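Local structure of tyrosine aminotransferase (4IX8) at residues 122-127 against 252-257; 245-250 against 275-280; 389-394 against 405-410. The protein probably catalyses the pyridoxal-phosphate-dependent transfer of the amino group of tyrosine to 2-oxoglutarate. All blocks are in the same frame, centred on the assembly; numbering follows the deposited sequence.

Interaction 1 of 3, residues 122-127 against 252-257; sequences WRRFCQ and YAEMVL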
loop_
_atom_site.group_PDB
_atom_site.type_symbol
_atom_site.label_atom_id
_atom_site.label_comp_id
_atom_site.label_asym_id
_atom_site.label_seq_id
_atom_site.Cartn_x
_atom_site.Cartn_y
_atom_site.Cartn_z
ATOM N N TRP A 122 -19.735 -6.026 -10.308
ATOM C CA TRP A 122 -19.960 -4.687 -10.855
ATOM C C TRP A 122 -21.010 -4.721 -11.957
ATOM O O TRP A 122 -21.576 -3.686 -12.308
ATOM C CB TRP A 122 -18.665 -4.057 -11.396
ATOM C CG TRP A 122 -18.739 -2.574 -11.179
ATOM C CD1 TRP A 122 -19.223 -1.633 -12.047
ATOM C CD2 TRP A 122 -18.390 -1.864 -9.976
ATOM N NE1 TRP A 122 -19.172 -0.382 -11.465
ATOM C CE2 TRP A 122 -18.689 -0.507 -10.189
ATOM C CE3 TRP A 122 -17.853 -2.251 -8.746
ATOM C CZ2 TRP A 122 -18.458 0.458 -9.226
ATOM C CZ3 TRP A 122 -17.636 -1.286 -7.787
ATOM C CH2 TRP A 122 -17.933 0.044 -8.030
ATOM N N ARG A 123 -21.315 -5.921 -12.444
ATOM C CA ARG A 123 -22.317 -6.102 -13.486
ATOM C C ARG A 123 -23.696 -5.683 -13.041
ATOM O O ARG A 123 -24.516 -5.311 -13.866
ATOM C CB ARG A 123 -22.345 -7.557 -13.943
ATOM C CG ARG A 123 -20.996 -7.988 -14.472
ATOM C CD ARG A 123 -21.085 -8.896 -15.660
ATOM N NE ARG A 123 -19.798 -9.044 -16.340
ATOM C CZ ARG A 123 -19.615 -9.883 -17.353
ATOM N NH1 ARG A 123 -20.636 -10.650 -17.784
ATOM N NH2 ARG A 123 -18.422 -9.958 -17.940
ATOM N N ARG A 124 -23.938 -5.717 -11.736
ATOM C CA ARG A 124 -25.247 -5.372 -11.206
ATOM C C ARG A 124 -25.519 -3.887 -11.357
ATOM O O ARG A 124 -26.656 -3.449 -11.238
ATOM C CB ARG A 124 -25.344 -5.781 -9.736
ATOM C CG ARG A 124 -24.502 -4.893 -8.771
ATOM C CD ARG A 124 -24.274 -5.533 -7.379
ATOM N NE ARG A 124 -24.132 -6.995 -7.465
ATOM C CZ ARG A 124 -24.162 -7.837 -6.431
ATOM N NH1 ARG A 124 -24.373 -7.398 -5.197
ATOM N NH2 ARG A 124 -24.034 -9.134 -6.642
ATOM N N PHE A 125 -24.474 -3.111 -11.597
ATOM C CA PHE A 125 -24.612 -1.676 -11.787
ATOM C C PHE A 125 -24.875 -1.314 -13.244
ATOM O O PHE A 125 -25.030 -0.129 -13.581
ATOM C CB PHE A 125 -23.367 -0.961 -11.298
ATOM C CG PHE A 125 -23.156 -1.081 -9.813
ATOM C CD1 PHE A 125 -24.173 -0.743 -8.927
ATOM C CD2 PHE A 125 -21.932 -1.521 -9.299
ATOM C CE1 PHE A 125 -23.990 -0.856 -7.546
ATOM C CE2 PHE A 125 -21.745 -1.643 -7.899
ATOM C CZ PHE A 125 -22.769 -1.308 -7.029
ATOM N N CYS A 126 -24.920 -2.342 -14.093
ATOM C CA CYS A 126 -25.169 -2.181 -15.523
ATOM C C CYS A 126 -26.533 -2.731 -15.884
ATOM O O CYS A 126 -26.876 -3.848 -15.518
ATOM C CB CYS A 126 -24.083 -2.881 -16.333
ATOM S SG CYS A 126 -22.420 -2.268 -15.930
ATOM N N GLN A 127 -27.325 -1.945 -16.597
ATOM C CA GLN A 127 -28.690 -2.349 -16.878
ATOM C C GLN A 127 -28.849 -3.215 -18.123
ATOM O O GLN A 127 -29.949 -3.641 -18.416
ATOM C CB GLN A 127 -29.573 -1.117 -17.038
ATOM C CG GLN A 127 -29.664 -0.240 -15.814
ATOM C CD GLN A 127 -30.557 0.958 -16.050
ATOM O OE1 GLN A 127 -31.770 0.820 -16.202
ATOM N NE2 GLN A 127 -29.956 2.140 -16.123
ATOM N N TYR A 252 -18.292 4.622 -2.845
ATOM C CA TYR A 252 -19.530 4.732 -2.051
ATOM C C TYR A 252 -20.754 4.236 -2.826
ATOM O O TYR A 252 -21.891 4.586 -2.487
ATOM C CB TYR A 252 -19.766 6.182 -1.596
ATOM C CG TYR A 252 -18.716 6.621 -0.611
ATOM C CD1 TYR A 252 -18.699 6.110 0.673
ATOM C CD2 TYR A 252 -17.736 7.525 -0.969
ATOM C CE1 TYR A 252 -17.722 6.481 1.566
ATOM C CE2 TYR A 252 -16.764 7.896 -0.090
ATOM C CZ TYR A 252 -16.770 7.380 1.188
ATOM O OH TYR A 252 -15.803 7.744 2.091
ATOM N N ALA A 253 -20.520 3.407 -3.847
ATOM C CA ALA A 253 -21.583 2.899 -4.721
ATOM C C ALA A 253 -22.783 2.269 -3.987
ATOM O O ALA A 253 -23.904 2.427 -4.440
ATOM C CB ALA A 253 -21.008 1.851 -5.692
ATOM N N GLU A 254 -22.543 1.575 -2.875
ATOM C CA GLU A 254 -23.579 0.835 -2.125
ATOM C C GLU A 254 -24.230 1.696 -1.060
ATOM O O GLU A 254 -25.127 1.231 -0.336
ATOM C CB GLU A 254 -22.970 -0.377 -1.427
ATOM C CG GLU A 254 -22.437 -1.480 -2.354
ATOM C CD GLU A 254 -23.450 -2.568 -2.610
ATOM O OE1 GLU A 254 -24.514 -2.571 -1.964
ATOM O OE2 GLU A 254 -23.152 -3.461 -3.416
ATOM N N MET A 255 -23.722 2.921 -0.912
ATOM C CA MET A 255 -24.110 3.787 0.203
ATOM C C MET A 255 -24.876 5.030 -0.244
ATOM O O MET A 255 -24.562 6.147 0.171
ATOM C CB MET A 255 -22.881 4.158 0.988
ATOM C CG MET A 255 -22.512 3.022 1.903
ATOM S SD MET A 255 -20.755 3.087 2.285
ATOM C CE MET A 255 -20.844 4.146 3.731
ATOM N N VAL A 256 -25.813 4.826 -1.170
ATOM C CA VAL A 256 -26.794 5.841 -1.524
ATOM C C VAL A 256 -27.957 5.795 -0.550
ATOM O O VAL A 256 -28.431 4.706 -0.208
ATOM C CB VAL A 256 -27.323 5.636 -2.941
ATOM C CG1 VAL A 256 -28.340 6.751 -3.318
ATOM C CG2 VAL A 256 -26.173 5.601 -3.921
ATOM N N LEU A 257 -28.467 6.969 -0.178
ATOM C CA LEU A 257 -29.571 7.113 0.795
ATOM C C LEU A 257 -30.933 7.354 0.131
ATOM O O LEU A 257 -31.022 7.594 -1.064
ATOM C CB LEU A 257 -29.300 8.284 1.736
ATOM C CG LEU A 257 -27.876 8.450 2.269
ATOM C CD1 LEU A 257 -27.821 9.583 3.272
ATOM C CD2 LEU A 257 -27.414 7.160 2.897
#
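The CA atoms of Phe125 and Ala253 stand 8.9 Å apart where the loop segment 122-127, after helix 112-122, faces a type I beta turn running from Tyr252 to Met255, closed by the bond from Met255 N to Tyr252 O. At this separation the contact is made by side chains. Phe125 reaches across with the far end of its ring: its CZ lies 3.9 Å from Ala253 CB, the methyl of the turn's second residue, which points toward the 122-127 segment. The side of the same ring lies on Trp122: Phe125 CD2 is 3.5 Å above the centre of the indole plane. Trp122 CH2 comes within 4.3 Å of Ala253 CB, so the methyl meets both aromatic residues. Glu254 approaches with its carboxylate; OE2 lies 4.2 Å from Phe125 CZ and accepts a hydrogen bond from the hydroxyl of Tyr121. Arg124 NH1 remains 4.5 Å from Glu254 OE2, too far for a salt bridge, though the opposite charges may still attract. Trp122 NE1 is hydrogen-bonded to Ser264 OG. The turn belongs to the cofactor site of a class I aminotransferase, for the hydroxyl of Tyr252 is hydrogen-bonded to O3 of the pyridoxal-phosphate-modified lysine at position 282.

Interaction 2 of 3, residues 245-250 against 275-280; sequences PLISDE and LILGGT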
loop_
_atom_site.group_PDB
_atom_site.type_symbol
_atom_site.label_atom_id
_atom_site.label_comp_id
_atom_site.label_asym_id
_atom_site.label_seq_id
_atom_site.Cartn_x
_atom_site.Cartn_y
_atom_site.Cartn_z
ATOM N N PRO A 245 -9.451 10.202 -20.835
ATOM C CA PRO A 245 -10.098 9.130 -20.077
ATOM C C PRO A 245 -10.758 9.645 -18.806
ATOM O O PRO A 245 -10.357 10.681 -18.289
ATOM C CB PRO A 245 -8.946 8.199 -19.728
ATOM C CG PRO A 245 -7.761 9.106 -19.695
ATOM C CD PRO A 245 -7.993 10.071 -20.820
ATOM N N LEU A 246 -11.771 8.925 -18.345
ATOM C CA LEU A 246 -12.513 9.279 -17.165
ATOM C C LEU A 246 -12.209 8.333 -16.032
ATOM O O LEU A 246 -12.407 7.114 -16.169
ATOM C CB LEU A 246 -14.007 9.256 -17.487
ATOM C CG LEU A 246 -15.005 9.521 -16.358
ATOM C CD1 LEU A 246 -14.787 10.884 -15.733
ATOM C CD2 LEU A 246 -16.472 9.431 -16.876
ATOM N N ILE A 247 -11.741 8.883 -14.908
ATOM C CA ILE A 247 -11.487 8.102 -13.699
ATOM C C ILE A 247 -12.592 8.420 -12.684
ATOM O O ILE A 247 -12.790 9.570 -12.344
ATOM C CB ILE A 247 -10.119 8.428 -13.075
ATOM C CG1 ILE A 247 -9.007 8.213 -14.101
ATOM C CG2 ILE A 247 -9.899 7.626 -11.813
ATOM C CD1 ILE A 247 -7.658 8.675 -13.647
ATOM N N SER A 248 -13.294 7.401 -12.212
ATOM C CA SER A 248 -14.452 7.588 -11.362
ATOM C C SER A 248 -14.295 6.812 -10.096
ATOM O O SER A 248 -14.268 5.580 -10.122
ATOM C CB SER A 248 -15.704 7.133 -12.080
ATOM O OG SER A 248 -16.852 7.366 -11.313
ATOM N N ASP A 249 -14.202 7.534 -8.982
ATOM C CA ASP A 249 -14.101 6.923 -7.659
ATOM C C ASP A 249 -15.501 6.590 -7.142
ATOM O O ASP A 249 -16.215 7.458 -6.677
ATOM C CB ASP A 249 -13.377 7.853 -6.710
ATOM C CG ASP A 249 -12.997 7.180 -5.406
ATOM O OD1 ASP A 249 -13.733 6.253 -4.977
ATOM O OD2 ASP A 249 -11.986 7.617 -4.800
ATOM N N GLU A 250 -15.872 5.320 -7.259
ATOM C CA GLU A 250 -17.218 4.869 -6.980
ATOM C C GLU A 250 -17.203 3.956 -5.767
ATOM O O GLU A 250 -17.956 2.978 -5.643
ATOM C CB GLU A 250 -17.787 4.201 -8.246
ATOM C CG GLU A 250 -17.900 5.250 -9.392
ATOM C CD GLU A 250 -18.584 4.728 -10.656
ATOM O OE1 GLU A 250 -18.982 3.541 -10.685
ATOM O OE2 GLU A 250 -18.763 5.545 -11.593
ATOM N N LEU A 275 -11.990 4.385 -16.013
ATOM C CA LEU A 275 -11.376 3.560 -14.961
ATOM C C LEU A 275 -12.144 3.777 -13.641
ATOM O O LEU A 275 -12.164 4.862 -13.066
ATOM C CB LEU A 275 -9.895 3.896 -14.797
ATOM C CG LEU A 275 -9.085 3.030 -13.842
ATOM C CD1 LEU A 275 -8.815 1.677 -14.450
ATOM C CD2 LEU A 275 -7.782 3.731 -13.373
ATOM N N ILE A 276 -12.794 2.733 -13.184
ATOM C CA ILE A 276 -13.623 2.784 -11.996
ATOM C C ILE A 276 -12.825 2.289 -10.815
ATOM O O ILE A 276 -12.248 1.218 -10.885
ATOM C CB ILE A 276 -14.842 1.932 -12.176
ATOM C CG1 ILE A 276 -15.632 2.449 -13.367
ATOM C CG2 ILE A 276 -15.686 1.939 -10.932
ATOM C CD1 ILE A 276 -16.784 1.630 -13.716
ATOM N N LEU A 277 -12.798 3.073 -9.740
ATOM C CA LEU A 277 -12.129 2.696 -8.486
ATOM C C LEU A 277 -13.228 2.383 -7.488
ATOM O O LEU A 277 -14.202 3.115 -7.403
ATOM C CB LEU A 277 -11.223 3.816 -7.973
ATOM C CG LEU A 277 -10.376 4.484 -9.073
ATOM C CD1 LEU A 277 -9.437 5.510 -8.494
ATOM C CD2 LEU A 277 -9.580 3.430 -9.848
ATOM N N GLY A 278 -13.089 1.280 -6.755
ATOM C CA GLY A 278 -14.103 0.853 -5.814
ATOM C C GLY A 278 -13.516 -0.179 -4.897
ATOM O O GLY A 278 -12.312 -0.430 -4.968
ATOM N N GLY A 279 -14.344 -0.744 -4.020
ATOM C CA GLY A 279 -13.894 -1.728 -3.065
ATOM C C GLY A 279 -14.918 -1.933 -1.959
ATOM O O GLY A 279 -16.067 -1.465 -2.053
ATOM N N THR A 280 -14.488 -2.573 -0.871
ATOM C CA THR A 280 -15.384 -2.917 0.213
ATOM C C THR A 280 -15.076 -2.119 1.464
ATOM O O THR A 280 -15.784 -2.249 2.421
ATOM C CB THR A 280 -15.294 -4.403 0.605
ATOM O OG1 THR A 280 -13.982 -4.669 1.120
ATOM C CG2 THR A 280 -15.607 -5.334 -0.570
HETATM O O HOH W 1 -16.959 0.375 -4.734
#
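Ile247 and Leu277 meet methyl to methyl, CG2 to CD1 at 4.0 Å, on one face of two neighbouring parallel strands in the large mixed sheet of the aminotransferase fold. The strands, 246-249 and 275-279, run 14° apart, with Ile247 beside Leu275, Ser248 beside Ile276 and Asp249 beside Leu277. Ile247 places CG2 anti to its backbone N, where the methyl also lies 3.8 Å from Leu275 O, and the side chains of Ile247 and Leu277 cross at a slant. Asp249 rises from this same face, which helix 145-157 packs against; its OD2 bonds to the hydroxyl of Tyr174 and lies close to N1 of the modified lysine at position 282, a position consistent with the aspartate that faces the pyridine nitrogen in this family. The other face carries Ser248 and Ile276. Glu250, beyond the strand end, has an extended chain that brings OE1 to 3.7 Å from Ile276 CG2. Its buried carboxylate is held by several donors: Ser248 OG gives a 2.7 Å bond to OE2, arriving on the anti side and 23° out of plane, while Ser264 and Val265 N bind OE1 and OE2 respectively. Four backbone bonds join the strands, ending with Glu250 N to Leu277 O. Past that point a water takes over, donating to Glu250 O and accepting from Gly279 N, each at 2.9 Å.

Interaction 3 of 3, residues 389-394 against 405-410; sequences SDMEFY and VLPGEI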
loop_
_atom_site.group_PDB
_atom_site.type_symbol
_atom_site.label_atom_id
_atom_site.label_comp_id
_atom_site.label_asym_id
_atom_site.label_seq_id
_atom_site.Cartn_x
_atom_site.Cartn_y
_atom_site.Cartn_z
ATOM N N SER A 389 -12.433 32.934 8.488
ATOM C CA SER A 389 -12.290 31.791 7.593
ATOM C C SER A 389 -12.855 30.495 8.146
ATOM O O SER A 389 -13.008 30.335 9.352
ATOM C CB SER A 389 -10.810 31.559 7.271
ATOM O OG SER A 389 -10.102 31.350 8.480
ATOM N N ASP A 390 -13.099 29.548 7.242
ATOM C CA ASP A 390 -13.484 28.214 7.637
ATOM C C ASP A 390 -12.457 27.640 8.625
ATOM O O ASP A 390 -12.812 26.906 9.558
ATOM C CB ASP A 390 -13.654 27.311 6.411
ATOM C CG ASP A 390 -12.391 27.152 5.615
ATOM O OD1 ASP A 390 -11.670 28.148 5.395
ATOM O OD2 ASP A 390 -12.118 26.007 5.204
ATOM N N MET A 391 -11.194 28.010 8.449
ATOM C CA MET A 391 -10.147 27.524 9.342
ATOM C C MET A 391 -10.324 28.117 10.727
ATOM O O MET A 391 -10.227 27.410 11.734
ATOM C CB MET A 391 -8.755 27.886 8.791
ATOM C CG MET A 391 -7.591 27.406 9.654
ATOM S SD MET A 391 -7.387 25.600 9.688
ATOM C CE MET A 391 -7.109 25.250 7.966
ATOM N N GLU A 392 -10.621 29.409 10.773
ATOM C CA GLU A 392 -10.725 30.105 12.041
ATOM C C GLU A 392 -11.948 29.588 12.795
ATOM O O GLU A 392 -11.977 29.531 14.037
ATOM C CB GLU A 392 -10.800 31.621 11.837
ATOM C CG GLU A 392 -10.647 32.403 13.160
ATOM C CD GLU A 392 -10.540 33.920 12.993
ATOM O OE1 GLU A 392 -10.799 34.430 11.872
ATOM O OE2 GLU A 392 -10.196 34.594 13.999
ATOM N N PHE A 393 -12.975 29.239 12.033
ATOM C CA PHE A 393 -14.177 28.645 12.605
ATOM C C PHE A 393 -13.872 27.288 13.253
ATOM O O PHE A 393 -14.376 26.975 14.344
ATOM C CB PHE A 393 -15.219 28.470 11.513
ATOM C CG PHE A 393 -16.574 28.120 12.015
ATOM C CD1 PHE A 393 -16.838 26.850 12.513
ATOM C CD2 PHE A 393 -17.589 29.042 11.960
ATOM C CE1 PHE A 393 -18.093 26.526 12.972
ATOM C CE2 PHE A 393 -18.843 28.738 12.416
ATOM C CZ PHE A 393 -19.107 27.479 12.919
ATOM N N TYR A 394 -13.030 26.515 12.569
ATOM C CA TYR A 394 -12.639 25.175 12.999
ATOM C C TYR A 394 -11.868 25.282 14.318
ATOM O O TYR A 394 -12.172 24.561 15.281
ATOM C CB TYR A 394 -11.815 24.459 11.876
ATOM C CG TYR A 394 -10.745 23.505 12.399
ATOM C CD1 TYR A 394 -11.058 22.204 12.776
ATOM C CD2 TYR A 394 -9.412 23.908 12.501
ATOM C CE1 TYR A 394 -10.077 21.348 13.284
ATOM C CE2 TYR A 394 -8.424 23.051 12.999
ATOM C CZ TYR A 394 -8.762 21.776 13.382
ATOM O OH TYR A 394 -7.800 20.929 13.890
ATOM N N VAL A 405 -14.393 19.607 13.645
ATOM C CA VAL A 405 -14.807 19.396 12.269
ATOM C C VAL A 405 -13.535 19.522 11.420
ATOM O O VAL A 405 -12.438 19.520 11.966
ATOM C CB VAL A 405 -15.891 20.389 11.830
ATOM C CG1 VAL A 405 -17.150 20.159 12.653
ATOM C CG2 VAL A 405 -15.414 21.848 11.962
ATOM N N LEU A 406 -13.671 19.528 10.097
ATOM C CA LEU A 406 -12.529 19.749 9.209
ATOM C C LEU A 406 -12.866 20.944 8.345
ATOM O O LEU A 406 -13.935 20.988 7.764
ATOM C CB LEU A 406 -12.222 18.529 8.334
ATOM C CG LEU A 406 -11.619 17.307 9.039
ATOM C CD1 LEU A 406 -11.459 16.167 8.054
ATOM C CD2 LEU A 406 -10.283 17.656 9.690
ATOM N N PRO A 407 -11.938 21.895 8.227
ATOM C CA PRO A 407 -12.159 23.027 7.335
ATOM C C PRO A 407 -12.086 22.580 5.890
ATOM O O PRO A 407 -11.259 21.704 5.604
ATOM C CB PRO A 407 -11.003 23.963 7.670
ATOM C CG PRO A 407 -9.910 23.046 8.156
ATOM C CD PRO A 407 -10.611 21.945 8.871
ATOM N N GLY A 408 -12.913 23.154 5.013
ATOM C CA GLY A 408 -12.980 22.739 3.614
ATOM C C GLY A 408 -11.758 23.039 2.787
ATOM O O GLY A 408 -11.578 22.479 1.696
ATOM N N GLU A 409 -10.938 23.949 3.302
ATOM C CA GLU A 409 -9.598 24.227 2.769
ATOM C C GLU A 409 -8.841 22.922 2.487
ATOM O O GLU A 409 -8.295 22.719 1.424
ATOM C CB GLU A 409 -8.827 25.061 3.783
ATOM C CG GLU A 409 -7.833 26.025 3.226
ATOM C CD GLU A 409 -7.063 26.745 4.334
ATOM O OE1 GLU A 409 -5.856 26.421 4.484
ATOM O OE2 GLU A 409 -7.655 27.588 5.066
ATOM N N ILE A 410 -8.857 22.023 3.459
ATOM C CA ILE A 410 -8.211 20.719 3.365
ATOM C C ILE A 410 -8.586 19.962 2.098
ATOM O O ILE A 410 -7.813 19.138 1.620
ATOM C CB ILE A 410 -8.599 19.855 4.618
ATOM C CG1 ILE A 410 -8.033 20.491 5.872
ATOM C CG2 ILE A 410 -8.099 18.448 4.543
ATOM C CD1 ILE A 410 -6.533 20.725 5.843
HETATM O O HOH W 2 -13.787 22.001 14.986
#
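Asp390 provides the direct hydrogen bond between the first turn of helix 390-401 and the chain at 405-410: Glu409 N donates to its OD2 over 3.0 Å, at 160° and nearly in line with the C-O bond. The torsion of Asp390 (chi1 61°) tucks the carboxylate between backbone N and carbonyl carbon and turns it toward the 3-10 segment 408-410. The bond from Glu409 N would be expected to stabilise the negative charge of the carboxylate. Glu409 also brings a like charge, its OE2 being 4.1 Å from Asp390 OD1. A second polar link is made through water, which donates to Tyr394 O and accepts from Val405 N. Near the plane of the Tyr394 ring, at its edge, the carbonyl oxygen Val405 O approaches CD1 to 3.1 Å. The helix start itself is capped by Ser389, whose OG accepts from Glu392 N.

Packing centres on Pro407, three of whose ring atoms are engaged. Its CB meets Asp390 OD2 at 3.4 Å. Met391 folds back on itself so that CE rests 3.6 Å from Pro407 CG; the same methyl also meets the carboxylate of Glu409. Pro407 CD lies over one face of the Tyr394 ring in a CH-pi contact, 4.2 Å from the ring centroid and 24° off its normal. Leu56 of helix 52-56 covers both Tyr394 and Pro407.

The arrangement is an alpha-beta connection: helix 390-401 leads almost at once into strand 403-407 and packs against it, in the smaller domain of the class I aminotransferase fold, where that strand lies between 70-71 and 416-420.

Overall arrangement
Interactions 1 and 2 are interleaved along the chain: 122-127 comes first, then 245-250, 252-257 and 275-280. Their centres are about 12 Å apart, and they touch where Trp122 CZ2 packs against Glu250 OE1 at 3.5 Å and Ile276 CG2 at 3.6 Å. The loop leaving strand 246-249 thus passes directly from the large sheet into the turn of interaction 1, and carries Tyr252, hydrogen-bonded to the cofactor, a few residues beyond Asp249, which lies near it. Interaction 3 follows later in the sequence and belongs to the smaller five-stranded sheet; its centre is about 32 Å from that of interaction 1 and about 28 Å from that of interaction 2, and it touches neither.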